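Local coordinates for protein LIP (Serratia marcescens, PDB 4A1R) that probably serves as the outer-membrane lipoprotein (TssJ family) of the type VI secretion system, a membrane-bound component with a beta-sandwich fold, at residues A[103-108]-A[139-144]; A[31-37]-A[92-98]; A[5-9]-A[118-122]; A[14-20]-A[135-139]. All blocks are in the same frame, centred on the assembly; numbering follows the deposited sequence.

Contact 1: A[103-108]-A[139-144]; sequences GKTWRI and VSGLRP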
loop_
_atom_site.group_PDB
_atom_site.type_symbol
_atom_site.label_atom_id
_atom_site.label_comp_id
_atom_site.label_asym_id
_atom_site.label_seq_id
_atom_site.Cartn_x
_atom_site.Cartn_y
_atom_site.Cartn_z
ATOM N N GLY A 103 6.517 -3.185 -17.296
ATOM C CA GLY A 103 6.894 -4.453 -16.690
ATOM C C GLY A 103 7.133 -4.485 -15.185
ATOM O O GLY A 103 7.673 -5.464 -14.676
ATOM N N LYS A 104 6.739 -3.422 -14.476
ATOM C CA LYS A 104 6.897 -3.358 -13.023
ATOM C C LYS A 104 5.552 -3.527 -12.344
ATOM O O LYS A 104 4.513 -3.095 -12.873
ATOM C CB LYS A 104 7.535 -2.030 -12.586
ATOM C CG LYS A 104 8.830 -1.686 -13.289
ATOM C CD LYS A 104 10.035 -1.764 -12.393
ATOM C CE LYS A 104 11.262 -1.187 -13.093
ATOM N NZ LYS A 104 11.023 -1.165 -14.587
ATOM N N THR A 105 5.551 -4.178 -11.178
ATOM C CA THR A 105 4.329 -4.247 -10.374
ATOM C C THR A 105 4.300 -2.961 -9.539
ATOM O O THR A 105 4.818 -2.912 -8.414
ATOM C CB THR A 105 4.288 -5.537 -9.496
ATOM O OG1 THR A 105 4.480 -6.684 -10.341
ATOM C CG2 THR A 105 2.923 -5.670 -8.768
ATOM N N TRP A 106 3.733 -1.909 -10.130
ATOM C CA TRP A 106 3.728 -0.583 -9.494
ATOM C C TRP A 106 2.526 -0.365 -8.617
ATOM O O TRP A 106 2.426 0.665 -7.932
ATOM C CB TRP A 106 3.820 0.533 -10.551
ATOM C CG TRP A 106 2.797 0.495 -11.665
ATOM C CD1 TRP A 106 2.993 -0.012 -12.955
ATOM C CD2 TRP A 106 1.419 1.030 -11.676
ATOM N NE1 TRP A 106 1.882 0.159 -13.718
ATOM C CE2 TRP A 106 0.895 0.765 -13.016
ATOM C CE3 TRP A 106 0.602 1.699 -10.745
ATOM C CZ2 TRP A 106 -0.393 1.138 -13.391
ATOM C CZ3 TRP A 106 -0.700 2.053 -11.134
ATOM C CH2 TRP A 106 -1.190 1.773 -12.420
ATOM N N ARG A 107 1.572 -1.291 -8.664
ATOM C CA ARG A 107 0.378 -1.237 -7.764
ATOM C C ARG A 107 0.060 -2.613 -7.169
ATOM O O ARG A 107 0.127 -3.651 -7.881
ATOM C CB ARG A 107 -0.811 -0.690 -8.548
ATOM C CG ARG A 107 -2.174 -1.302 -8.316
ATOM C CD ARG A 107 -3.192 -0.797 -9.350
ATOM N NE ARG A 107 -2.922 -1.271 -10.715
ATOM C CZ ARG A 107 -3.472 -0.765 -11.818
ATOM N NH1 ARG A 107 -4.366 0.229 -11.747
ATOM N NH2 ARG A 107 -3.128 -1.259 -13.006
ATOM N N ILE A 108 -0.270 -2.634 -5.873
ATOM C CA ILE A 108 -0.828 -3.846 -5.252
ATOM C C ILE A 108 -2.029 -3.469 -4.381
ATOM O O ILE A 108 -2.125 -2.344 -3.869
ATOM C CB ILE A 108 0.203 -4.668 -4.426
ATOM C CG1 ILE A 108 0.687 -3.898 -3.173
ATOM C CG2 ILE A 108 1.334 -5.253 -5.285
ATOM C CD1 ILE A 108 1.692 -4.632 -2.300
ATOM N N VAL A 139 13.232 -4.332 -7.503
ATOM C CA VAL A 139 13.569 -3.944 -8.865
ATOM C C VAL A 139 12.399 -4.180 -9.825
ATOM O O VAL A 139 12.145 -3.366 -10.694
ATOM C CB VAL A 139 14.866 -4.673 -9.324
ATOM C CG1 VAL A 139 15.048 -4.614 -10.828
ATOM C CG2 VAL A 139 16.085 -4.072 -8.636
ATOM N N SER A 140 11.673 -5.280 -9.675
ATOM C CA SER A 140 10.586 -5.570 -10.601
ATOM C C SER A 140 9.225 -5.047 -10.134
ATOM O O SER A 140 8.251 -5.162 -10.850
ATOM C CB SER A 140 10.525 -7.072 -10.931
ATOM O OG SER A 140 10.111 -7.859 -9.809
ATOM N N GLY A 141 9.150 -4.454 -8.943
ATOM C CA GLY A 141 7.849 -4.018 -8.440
ATOM C C GLY A 141 7.683 -4.273 -6.952
ATOM O O GLY A 141 8.616 -4.666 -6.251
ATOM N N LEU A 142 6.483 -4.004 -6.477
ATOM C CA LEU A 142 6.161 -4.180 -5.077
ATOM C C LEU A 142 5.779 -5.639 -4.878
ATOM O O LEU A 142 5.055 -6.216 -5.721
ATOM C CB LEU A 142 4.911 -3.373 -4.725
ATOM C CG LEU A 142 5.008 -1.845 -4.676
ATOM C CD1 LEU A 142 3.657 -1.216 -4.887
ATOM C CD2 LEU A 142 5.642 -1.370 -3.370
ATOM N N ARG A 143 6.189 -6.207 -3.745
ATOM C CA ARG A 143 5.650 -7.503 -3.372
ATOM C C ARG A 143 5.536 -7.642 -1.843
ATOM O O ARG A 143 6.410 -7.185 -1.098
ATOM C CB ARG A 143 6.501 -8.615 -3.941
ATOM C CG ARG A 143 7.877 -8.652 -3.338
ATOM C CD ARG A 143 8.723 -9.789 -3.882
ATOM N NE ARG A 143 9.859 -9.992 -2.991
ATOM C CZ ARG A 143 11.023 -9.363 -3.089
ATOM N NH1 ARG A 143 11.248 -8.495 -4.077
ATOM N NH2 ARG A 143 11.969 -9.619 -2.201
ATOM N N PRO A 144 4.451 -8.262 -1.392
ATOM C CA PRO A 144 4.403 -8.604 0.036
ATOM C C PRO A 144 5.444 -9.677 0.390
ATOM O O PRO A 144 5.814 -10.475 -0.472
ATOM C CB PRO A 144 2.966 -9.081 0.246
ATOM C CG PRO A 144 2.414 -9.369 -1.118
ATOM C CD PRO A 144 3.178 -8.525 -2.097
HETATM O O HOH W 1 5.351 -8.360 -7.866
#
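The carbonyl oxygen of Ser-140 is met by two groups of the facing chain: the amide N of Thr-105 donates to it at 2.9 Å, and the CA of Lys-104 lies 3.1 Å from the same Ser-140 O in a CA-H...O contact. This is one half of a single bridge between Thr-105 and Gly-141 that joins the edges of the two sheets of the beta-sandwich at the protein surface. Thr-105 is gripped again through its own carbonyl: Leu-142 N donates to Thr-105 O at 2.8 Å in a nearly straight bond (167° at the hydrogen). Thr-105 is the centre of an inverse gamma turn just before strand 107-111, whereas Gly-141 opens strand 141-144. The backbones close up here, Gly-141 CA 3.2 Å from Thr-105 O. Inward of the bridge, Leu-142 has CG anti to the carbonyl carbon (chi1 -71°), which directs CD1 to Trp-106 O, and its CB meets Ile-108 CG2 at 4.1 Å, with Val-94, Ala-96 and Ile-135 also packing round Leu-142. The bent aliphatic chain of Lys-104 runs alongside the backbone at Val-139, CD 3.1 Å from Val-139 O, and its NZ bonds Asn-100 O. Trp-106 and Arg-107 lead away from this joint; Trp-106 CH2 lies over the centre of the Arg-107 guanidinium, whose NH1 is bonded to Phe-44 O and Ala-47 O. On the outer side, a water donates to Leu-142 O at 3.0 Å and also hydrogen-bonds Thr-105 OG1.

Contact 2: A[31-37]-A[92-98]; sequences IKIRVLL and IGVIAEY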
loop_
_atom_site.group_PDB
_atom_site.type_symbol
_atom_site.label_atom_id
_atom_site.label_comp_id
_atom_site.label_asym_id
_atom_site.label_seq_id
_atom_site.Cartn_x
_atom_site.Cartn_y
_atom_site.Cartn_z
ATOM N N ILE A 31 11.984 6.351 -4.247
ATOM C CA ILE A 31 10.747 6.116 -4.951
ATOM C C ILE A 31 9.565 6.549 -4.077
ATOM O O ILE A 31 9.573 6.357 -2.858
ATOM C CB ILE A 31 10.674 4.625 -5.404
ATOM C CG1 ILE A 31 9.417 4.355 -6.219
ATOM C CG2 ILE A 31 10.818 3.699 -4.184
ATOM C CD1 ILE A 31 9.421 3.036 -6.996
ATOM N N LYS A 32 8.567 7.164 -4.722
ATOM C CA LYS A 32 7.368 7.649 -4.037
ATOM C C LYS A 32 6.414 6.481 -3.850
ATOM O O LYS A 32 6.069 5.799 -4.837
ATOM C CB LYS A 32 6.658 8.781 -4.814
ATOM C CG LYS A 32 5.381 9.290 -4.100
ATOM C CD LYS A 32 4.662 10.408 -4.874
ATOM C CE LYS A 32 5.208 11.783 -4.476
ATOM N NZ LYS A 32 4.109 12.778 -4.685
ATOM N N ILE A 33 5.979 6.290 -2.599
ATOM C CA ILE A 33 5.019 5.250 -2.257
ATOM C C ILE A 33 3.743 5.906 -1.816
ATOM O O ILE A 33 3.777 6.798 -0.956
ATOM C CB ILE A 33 5.533 4.349 -1.117
ATOM C CG1 ILE A 33 6.936 3.776 -1.420
ATOM C CG2 ILE A 33 4.515 3.246 -0.795
ATOM C CD1 ILE A 33 6.970 2.726 -2.521
ATOM N N ARG A 34 2.622 5.505 -2.406
ATOM C CA ARG A 34 1.331 5.964 -1.888
ATOM C C ARG A 34 0.546 4.825 -1.257
ATOM O O ARG A 34 0.618 3.692 -1.706
ATOM C CB ARG A 34 0.545 6.655 -2.996
ATOM C CG ARG A 34 1.300 7.843 -3.611
ATOM C CD ARG A 34 0.495 8.448 -4.740
ATOM N NE ARG A 34 -0.794 8.943 -4.270
ATOM C CZ ARG A 34 -1.801 9.319 -5.054
ATOM N NH1 ARG A 34 -1.707 9.240 -6.378
ATOM N NH2 ARG A 34 -2.927 9.764 -4.505
ATOM N N VAL A 35 -0.203 5.127 -0.206
ATOM C CA VAL A 35 -0.961 4.097 0.489
ATOM C C VAL A 35 -2.358 4.641 0.553
ATOM O O VAL A 35 -2.562 5.760 1.035
ATOM C CB VAL A 35 -0.397 3.781 1.903
ATOM C CG1 VAL A 35 -1.354 2.859 2.665
ATOM C CG2 VAL A 35 0.971 3.132 1.819
ATOM N N LEU A 36 -3.315 3.875 0.020
ATOM C CA LEU A 36 -4.670 4.345 -0.071
ATOM C C LEU A 36 -5.610 3.425 0.720
ATOM O O LEU A 36 -5.560 2.205 0.590
ATOM C CB LEU A 36 -5.116 4.434 -1.547
ATOM C CG LEU A 36 -4.446 5.467 -2.485
ATOM C CD1 LEU A 36 -2.987 5.164 -2.742
ATOM C CD2 LEU A 36 -5.158 5.448 -3.827
ATOM N N LEU A 37 -6.482 4.020 1.530
ATOM C CA LEU A 37 -7.511 3.242 2.173
ATOM C C LEU A 37 -8.749 3.200 1.274
ATOM O O LEU A 37 -9.271 4.249 0.842
ATOM C CB LEU A 37 -7.829 3.852 3.548
ATOM C CG LEU A 37 -8.732 3.018 4.439
ATOM C CD1 LEU A 37 -7.940 1.846 5.017
ATOM C CD2 LEU A 37 -9.269 3.910 5.550
ATOM N N ILE A 92 -6.291 -2.118 1.377
ATOM C CA ILE A 92 -5.190 -1.118 1.328
ATOM C C ILE A 92 -4.527 -1.201 -0.066
ATOM O O ILE A 92 -3.979 -2.249 -0.442
ATOM C CB ILE A 92 -4.123 -1.368 2.436
ATOM C CG1 ILE A 92 -4.743 -1.365 3.830
ATOM C CG2 ILE A 92 -2.951 -0.385 2.359
ATOM C CD1 ILE A 92 -5.574 -0.149 4.174
ATOM N N GLY A 93 -4.594 -0.116 -0.838
ATOM C CA GLY A 93 -3.909 -0.056 -2.148
ATOM C C GLY A 93 -2.523 0.559 -1.967
ATOM O O GLY A 93 -2.351 1.502 -1.190
ATOM N N VAL A 94 -1.520 0.036 -2.661
ATOM C CA VAL A 94 -0.169 0.593 -2.534
ATOM C C VAL A 94 0.292 0.853 -3.966
ATOM O O VAL A 94 0.105 -0.013 -4.848
ATOM C CB VAL A 94 0.825 -0.339 -1.793
ATOM C CG1 VAL A 94 2.156 0.373 -1.538
ATOM C CG2 VAL A 94 0.248 -0.840 -0.474
ATOM N N ILE A 95 0.835 2.052 -4.195
ATOM C CA ILE A 95 1.351 2.496 -5.505
ATOM C C ILE A 95 2.829 2.859 -5.311
ATOM O O ILE A 95 3.192 3.519 -4.331
ATOM C CB ILE A 95 0.588 3.766 -6.025
ATOM C CG1 ILE A 95 -0.895 3.474 -6.231
ATOM C CG2 ILE A 95 1.200 4.304 -7.341
ATOM C CD1 ILE A 95 -1.757 4.682 -6.536
ATOM N N ALA A 96 3.695 2.435 -6.225
ATOM C CA ALA A 96 5.128 2.798 -6.159
ATOM C C ALA A 96 5.402 3.507 -7.489
ATOM O O ALA A 96 5.215 2.903 -8.537
ATOM C CB ALA A 96 5.992 1.556 -6.095
ATOM N N GLU A 97 5.818 4.766 -7.449
ATOM C CA GLU A 97 5.950 5.556 -8.707
ATOM C C GLU A 97 7.352 5.343 -9.327
ATOM O O GLU A 97 8.225 6.232 -9.298
ATOM C CB GLU A 97 5.650 7.038 -8.446
ATOM C CG GLU A 97 4.254 7.269 -7.828
ATOM C CD GLU A 97 3.763 8.725 -7.849
ATOM O OE1 GLU A 97 4.538 9.620 -8.215
ATOM O OE2 GLU A 97 2.577 8.953 -7.488
ATOM N N TYR A 98 7.592 4.129 -9.825
ATOM C CA TYR A 98 8.838 3.825 -10.533
ATOM C C TYR A 98 9.022 4.787 -11.722
ATOM O O TYR A 98 8.053 5.087 -12.423
ATOM C CB TYR A 98 8.795 2.402 -11.109
ATOM C CG TYR A 98 8.900 1.306 -10.056
ATOM C CD1 TYR A 98 10.147 0.834 -9.634
ATOM C CD2 TYR A 98 7.754 0.764 -9.484
ATOM C CE1 TYR A 98 10.244 -0.171 -8.693
ATOM C CE2 TYR A 98 7.845 -0.229 -8.523
ATOM C CZ TYR A 98 9.093 -0.686 -8.121
ATOM O OH TYR A 98 9.189 -1.684 -7.159
HETATM O O HOH W 2 8.980 8.023 -7.640
HETATM O O HOH W 3 1.916 11.353 -6.934
HETATM O O HOH W 4 0.209 7.742 -7.796
#
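This is a buried antiparallel pairing of two central strands, 31-38 and 91-96, in one of the two sheets of the beta-sandwich. The axes of the paired segments approach to 4.7 Å. Arg-34 with Ile-95 and Leu-36 with Gly-93 are hydrogen-bonded pairs, Arg-34 N donating to Ile-95 O at 2.8 Å; beyond them Glu-97 N donates to Lys-32 O, also at 2.8 Å. On the face of Ile-33, Val-35, Ile-92, Val-94 and Ala-96 the side chains pack obliquely, as where Val-35 CG1 meets Ile-92 CG2 at 3.6 Å. Ile-31, with CG1 anti to the backbone N (chi1 -177°), carries CD1 over the centre of the Tyr-98 ring, 3.5 Å from its centroid, a CH-pi contact. On the other side of the sheet the Lys-32 and Glu-97 chains run side by side, pointing the same way. The Glu-97 carboxylate is beyond salt-bridge range of Arg-34, but a water links Glu-97 OE2 to Arg-34 NH1, 2.7 Å from OE2 and lying in the guanidinium plane. Arg-34 NH1 also bonds Leu-52 O, and Glu-97 OE1 accepts a bond from Gln-53 NE2. Helix 49-60 thus packs on the face of Arg-34, Leu-36 and Ile-95, while strand 9-16 meets the opposite face and strand 64-72 flanks strand 31-38.

Contact 3: A[5-9]-A[118-122]; sequences SVPSR and TNFYK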
loop_
_atom_site.group_PDB
_atom_site.type_symbol
_atom_site.label_atom_id
_atom_site.label_comp_id
_atom_site.label_asym_id
_atom_site.label_seq_id
_atom_site.Cartn_x
_atom_site.Cartn_y
_atom_site.Cartn_z
ATOM N N SER A 5 -11.722 -0.393 11.915
ATOM C CA SER A 5 -12.457 -0.286 13.213
ATOM C C SER A 5 -12.296 -1.534 14.089
ATOM O O SER A 5 -12.123 -1.420 15.306
ATOM C CB SER A 5 -13.936 0.015 12.974
ATOM O OG SER A 5 -14.568 0.449 14.167
ATOM N N VAL A 6 -12.351 -2.716 13.469
ATOM C CA VAL A 6 -12.106 -3.992 14.164
ATOM C C VAL A 6 -11.238 -4.943 13.309
ATOM O O VAL A 6 -11.774 -5.720 12.512
ATOM C CB VAL A 6 -13.435 -4.660 14.648
ATOM C CG1 VAL A 6 -14.365 -5.003 13.485
ATOM C CG2 VAL A 6 -13.169 -5.882 15.524
ATOM N N PRO A 7 -9.892 -4.866 13.442
ATOM C CA PRO A 7 -9.077 -3.967 14.270
ATOM C C PRO A 7 -9.048 -2.535 13.713
ATOM O O PRO A 7 -9.390 -2.317 12.548
ATOM C CB PRO A 7 -7.679 -4.611 14.227
ATOM C CG PRO A 7 -7.850 -5.938 13.561
ATOM C CD PRO A 7 -9.032 -5.775 12.664
ATOM N N SER A 8 -8.672 -1.572 14.550
ATOM C CA SER A 8 -8.922 -0.154 14.248
ATOM C C SER A 8 -7.840 0.532 13.419
ATOM O O SER A 8 -8.077 1.598 12.814
ATOM C CB SER A 8 -9.110 0.644 15.537
ATOM O OG SER A 8 -7.909 0.691 16.282
ATOM N N ARG A 9 -6.649 -0.031 13.448
ATOM C CA ARG A 9 -5.552 0.565 12.681
ATOM C C ARG A 9 -4.705 -0.433 11.921
ATOM O O ARG A 9 -4.824 -1.660 12.110
ATOM C CB ARG A 9 -4.719 1.558 13.506
ATOM C CG ARG A 9 -4.252 1.153 14.893
ATOM C CD ARG A 9 -3.648 2.363 15.635
ATOM N NE ARG A 9 -2.540 3.012 14.900
ATOM C CZ ARG A 9 -2.608 4.187 14.252
ATOM N NH1 ARG A 9 -3.718 4.902 14.235
ATOM N NH2 ARG A 9 -1.543 4.645 13.622
ATOM N N THR A 118 -12.050 -11.554 11.995
ATOM C CA THR A 118 -11.740 -10.772 13.202
ATOM C C THR A 118 -12.764 -11.021 14.310
ATOM O O THR A 118 -12.889 -10.250 15.278
ATOM C CB THR A 118 -11.598 -9.265 12.910
ATOM O OG1 THR A 118 -12.795 -8.772 12.297
ATOM C CG2 THR A 118 -10.419 -9.020 11.997
ATOM N N ASN A 119 -13.474 -12.129 14.164
ATOM C CA ASN A 119 -14.448 -12.579 15.148
ATOM C C ASN A 119 -13.877 -12.737 16.563
ATOM O O ASN A 119 -14.583 -12.478 17.542
ATOM C CB ASN A 119 -15.081 -13.894 14.692
ATOM C CG ASN A 119 -16.492 -14.058 15.200
ATOM O OD1 ASN A 119 -17.362 -13.227 14.918
ATOM N ND2 ASN A 119 -16.736 -15.134 15.953
ATOM N N PHE A 120 -12.604 -13.134 16.656
ATOM C CA PHE A 120 -11.955 -13.427 17.935
ATOM C C PHE A 120 -11.940 -12.280 18.952
ATOM O O PHE A 120 -11.765 -12.521 20.145
ATOM C CB PHE A 120 -10.543 -14.001 17.738
ATOM C CG PHE A 120 -9.588 -13.076 17.038
ATOM C CD1 PHE A 120 -8.933 -12.069 17.733
ATOM C CD2 PHE A 120 -9.318 -13.235 15.683
ATOM C CE1 PHE A 120 -8.042 -11.216 17.089
ATOM C CE2 PHE A 120 -8.433 -12.389 15.033
ATOM C CZ PHE A 120 -7.797 -11.372 15.734
ATOM N N TYR A 121 -12.137 -11.048 18.486
ATOM C CA TYR A 121 -12.138 -9.882 19.362
ATOM C C TYR A 121 -13.285 -9.760 20.370
ATOM O O TYR A 121 -13.094 -9.151 21.403
ATOM C CB TYR A 121 -12.090 -8.601 18.530
ATOM C CG TYR A 121 -10.725 -8.265 17.993
ATOM C CD1 TYR A 121 -9.747 -7.693 18.821
ATOM C CD2 TYR A 121 -10.415 -8.483 16.654
ATOM C CE1 TYR A 121 -8.489 -7.379 18.335
ATOM C CE2 TYR A 121 -9.168 -8.161 16.145
ATOM C CZ TYR A 121 -8.208 -7.617 16.983
ATOM O OH TYR A 121 -6.973 -7.308 16.462
ATOM N N LYS A 122 -14.474 -10.297 20.081
ATOM C CA LYS A 122 -15.567 -10.208 21.050
ATOM C C LYS A 122 -15.257 -11.001 22.323
ATOM O O LYS A 122 -15.674 -10.611 23.416
ATOM C CB LYS A 122 -16.911 -10.629 20.448
ATOM C CG LYS A 122 -16.890 -11.944 19.695
ATOM C CD LYS A 122 -18.257 -12.613 19.750
ATOM C CE LYS A 122 -18.553 -13.360 18.460
ATOM N NZ LYS A 122 -19.994 -13.730 18.360
#
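Pro-7 packs closely against Tyr-121 and Thr-118, whereas the side chain of Val-6 makes a looser contact at the surface. The Pro-7 ring crosses the Tyr-121 side chain at about a right angle and approaches its phenol obliquely: CG lies 3.3 Å from Tyr-121 OH and 3.7 Å from Tyr-121 CE2. The neighbouring Pro-7 CD rests 3.6 Å from Thr-118 CG2. The cis peptide before Pro-7 turns the chain sharply at this point. Thr-118 also makes the hydrogen bond of the contact, OG1 giving its proton to Val-6 O at 3.2 Å from above the carbonyl plane, 39° out of it. With OG1 set between the backbone N and the carbonyl carbon (chi1 57°), CG2 is left to face the proline. On the looser side, Val-6 CG2 slides past Tyr-121 CD2 at 4.0 Å; Val-6 is exposed and poorly ordered, so this edge is less firmly defined. Tyr-121 is held from beyond as well, its OH bonding Pro-128 O, and Phe-120 CE1 lies over one ring face toward the rim. The arrangement is plain loop packing: the N-terminal segment leading into strand 9-16 leans on Thr-118 and, through Tyr-121, on the helically wound 119-122 that follows, in the connection between strands 107-111 and 130-138, at one end of the beta-sandwich.

Contact 4: A[14-20]-A[135-139]; sequences FDADRQV and IVAGV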
loop_
_atom_site.group_PDB
_atom_site.type_symbol
_atom_site.label_atom_id
_atom_site.label_comp_id
_atom_site.label_asym_id
_atom_site.label_seq_id
_atom_site.Cartn_x
_atom_site.Cartn_y
_atom_site.Cartn_z
ATOM N N PHE A 14 8.178 -1.114 5.091
ATOM C CA PHE A 14 8.727 -1.157 3.721
ATOM C C PHE A 14 10.230 -1.339 3.766
ATOM O O PHE A 14 10.927 -0.715 4.588
ATOM C CB PHE A 14 8.369 0.115 2.913
ATOM C CG PHE A 14 6.941 0.194 2.504
ATOM C CD1 PHE A 14 5.961 0.703 3.375
ATOM C CD2 PHE A 14 6.552 -0.249 1.238
ATOM C CE1 PHE A 14 4.637 0.762 2.997
ATOM C CE2 PHE A 14 5.218 -0.194 0.854
ATOM C CZ PHE A 14 4.262 0.330 1.721
ATOM N N ASP A 15 10.696 -2.257 2.918
ATOM C CA ASP A 15 12.094 -2.394 2.523
ATOM C C ASP A 15 12.172 -2.063 1.020
ATOM O O ASP A 15 11.259 -2.419 0.265
ATOM C CB ASP A 15 12.569 -3.861 2.691
ATOM C CG ASP A 15 12.781 -4.270 4.144
ATOM O OD1 ASP A 15 12.465 -3.493 5.074
ATOM O OD2 ASP A 15 13.296 -5.390 4.354
ATOM N N ALA A 16 13.263 -1.423 0.601
ATOM C CA ALA A 16 13.536 -1.180 -0.818
ATOM C C ALA A 16 14.883 -1.805 -1.181
ATOM O O ALA A 16 15.865 -1.626 -0.457
ATOM C CB ALA A 16 13.551 0.310 -1.132
ATOM N N ASP A 17 14.910 -2.554 -2.276
ATOM C CA ASP A 17 16.171 -3.092 -2.825
ATOM C C ASP A 17 17.176 -1.981 -3.051
ATOM O O ASP A 17 16.831 -0.882 -3.496
ATOM C CB ASP A 17 15.909 -3.823 -4.142
ATOM C CG ASP A 17 15.253 -5.184 -3.944
ATOM O OD1 ASP A 17 15.098 -5.635 -2.779
ATOM O OD2 ASP A 17 14.899 -5.821 -4.964
ATOM N N ARG A 18 18.437 -2.266 -2.769
ATOM C CA ARG A 18 19.527 -1.373 -3.161
ATOM C C ARG A 18 19.480 -0.885 -4.616
ATOM O O ARG A 18 19.921 0.222 -4.915
ATOM C CB ARG A 18 20.878 -2.036 -2.876
ATOM C CG ARG A 18 21.326 -1.879 -1.432
ATOM C CD ARG A 18 22.792 -2.257 -1.243
ATOM N NE ARG A 18 23.706 -1.132 -1.472
ATOM C CZ ARG A 18 24.479 -0.983 -2.546
ATOM N NH1 ARG A 18 24.468 -1.891 -3.521
ATOM N NH2 ARG A 18 25.273 0.078 -2.647
ATOM N N GLN A 19 18.945 -1.705 -5.507
ATOM C CA GLN A 19 18.911 -1.375 -6.931
ATOM C C GLN A 19 17.560 -0.886 -7.418
ATOM O O GLN A 19 17.331 -0.823 -8.628
ATOM C CB GLN A 19 19.313 -2.579 -7.789
ATOM C CG GLN A 19 20.742 -3.085 -7.593
ATOM C CD GLN A 19 21.782 -1.980 -7.571
ATOM O OE1 GLN A 19 21.800 -1.091 -8.430
ATOM N NE2 GLN A 19 22.669 -2.039 -6.586
ATOM N N VAL A 20 16.652 -0.580 -6.493
ATOM C CA VAL A 20 15.293 -0.241 -6.890
ATOM C C VAL A 20 15.360 1.051 -7.715
ATOM O O VAL A 20 16.150 1.976 -7.425
ATOM C CB VAL A 20 14.341 -0.078 -5.659
ATOM C CG1 VAL A 20 14.542 1.277 -5.002
ATOM C CG2 VAL A 20 12.875 -0.307 -6.048
ATOM N N ILE A 135 6.112 -5.153 3.053
ATOM C CA ILE A 135 6.155 -4.965 1.593
ATOM C C ILE A 135 7.592 -4.677 1.178
ATOM O O ILE A 135 8.333 -3.942 1.862
ATOM C CB ILE A 135 5.248 -3.793 1.112
ATOM C CG1 ILE A 135 3.812 -3.939 1.622
ATOM C CG2 ILE A 135 5.262 -3.630 -0.416
ATOM C CD1 ILE A 135 3.099 -5.203 1.171
ATOM N N VAL A 136 8.007 -5.254 0.058
ATOM C CA VAL A 136 9.290 -4.869 -0.518
ATOM C C VAL A 136 9.058 -4.118 -1.841
ATOM O O VAL A 136 8.303 -4.586 -2.711
ATOM C CB VAL A 136 10.204 -6.079 -0.772
ATOM C CG1 VAL A 136 11.537 -5.611 -1.357
ATOM C CG2 VAL A 136 10.432 -6.854 0.527
ATOM N N ALA A 137 9.675 -2.943 -1.970
ATOM C CA ALA A 137 9.793 -2.267 -3.285
ATOM C C ALA A 137 11.043 -2.832 -3.975
ATOM O O ALA A 137 12.177 -2.449 -3.688
ATOM C CB ALA A 137 9.892 -0.756 -3.114
ATOM N N GLY A 138 10.820 -3.793 -4.864
ATOM C CA GLY A 138 11.921 -4.475 -5.501
ATOM C C GLY A 138 12.136 -3.912 -6.892
ATOM O O GLY A 138 11.323 -3.123 -7.406
ATOM N N VAL A 139 13.232 -4.332 -7.503
ATOM C CA VAL A 139 13.569 -3.944 -8.865
ATOM C C VAL A 139 12.399 -4.180 -9.825
ATOM O O VAL A 139 12.145 -3.366 -10.694
ATOM C CB VAL A 139 14.866 -4.673 -9.324
ATOM C CG1 VAL A 139 15.048 -4.614 -10.828
ATOM C CG2 VAL A 139 16.085 -4.072 -8.636
#
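Phe-14 and Ile-135 form the apolar centre, their side chains lying side by side and pointing the same way into the interior of the beta-sandwich. Phe-14 CE2 comes to 3.6 Å from Ile-135 CB, the ring meeting it obliquely, and Ile-135 CG2 touches the same part of the ring. They rise from a parallel pairing of strands 9-16 and 130-138, the two central strands of the mixed sheet; they begin more than a hundred residues apart in sequence. Farther along the same face, Ala-16 and Ala-137 present only methyl groups, and Leu-72 of the other sheet packs on both. Val-20 reaches back from the turn that follows: its CG2, anti to the backbone N (chi1, measured to CG1, 79°), lies 3.3 Å from Ala-137 O and close to Gly-138 O. The backbone bonds step from one strand to the other in the parallel manner. Asp-15 N donates to Ile-135 O at 3.1 Å, Ala-137 N to Asp-15 O at 2.8 Å, and Asp-17 N to Ala-137 O. Strand 9-16 then gives way to a type I turn from Asp-17 to Val-20, closed by Val-20 N on Asp-17 O at 3.0 Å. On the reverse face Val-136 CG1 lies near Asp-15 O and Asp-17 OD1, while Asp-15 OD1 is taken by Gly-78 N. At the rim, Val-139 CG2 rests against Gln-19 CB. The Asp-17 carboxylate turns across the strand end, where OD2 lies 3.3 Å from Gly-138 CA and accepts a weak bond from Val-139 N at 3.4 Å.

How the contacts relate
Contacts 1, 2 and 4 form one continuous block of the beta-sandwich. Contact 2 lies in the antiparallel sheet and contact 4 in the mixed one; contact 1, about 10 and 9 Å from them, centre to centre, bridges the two sheets at their edge. Ile-108 O to Val-94 N, 2.7 Å, joins contacts 1 and 2, and Arg-143 O to Val-136 N, 2.8 Å, joins contacts 1 and 4. Between the sheets, Tyr-98 OH bonds Gly-138 O at 2.6 Å, and Ile-33 packs on Phe-14. Contact 3 stands apart, its centre about 25 to 31 Å from the others, and lies across the chain's centre from contacts 1 and 4.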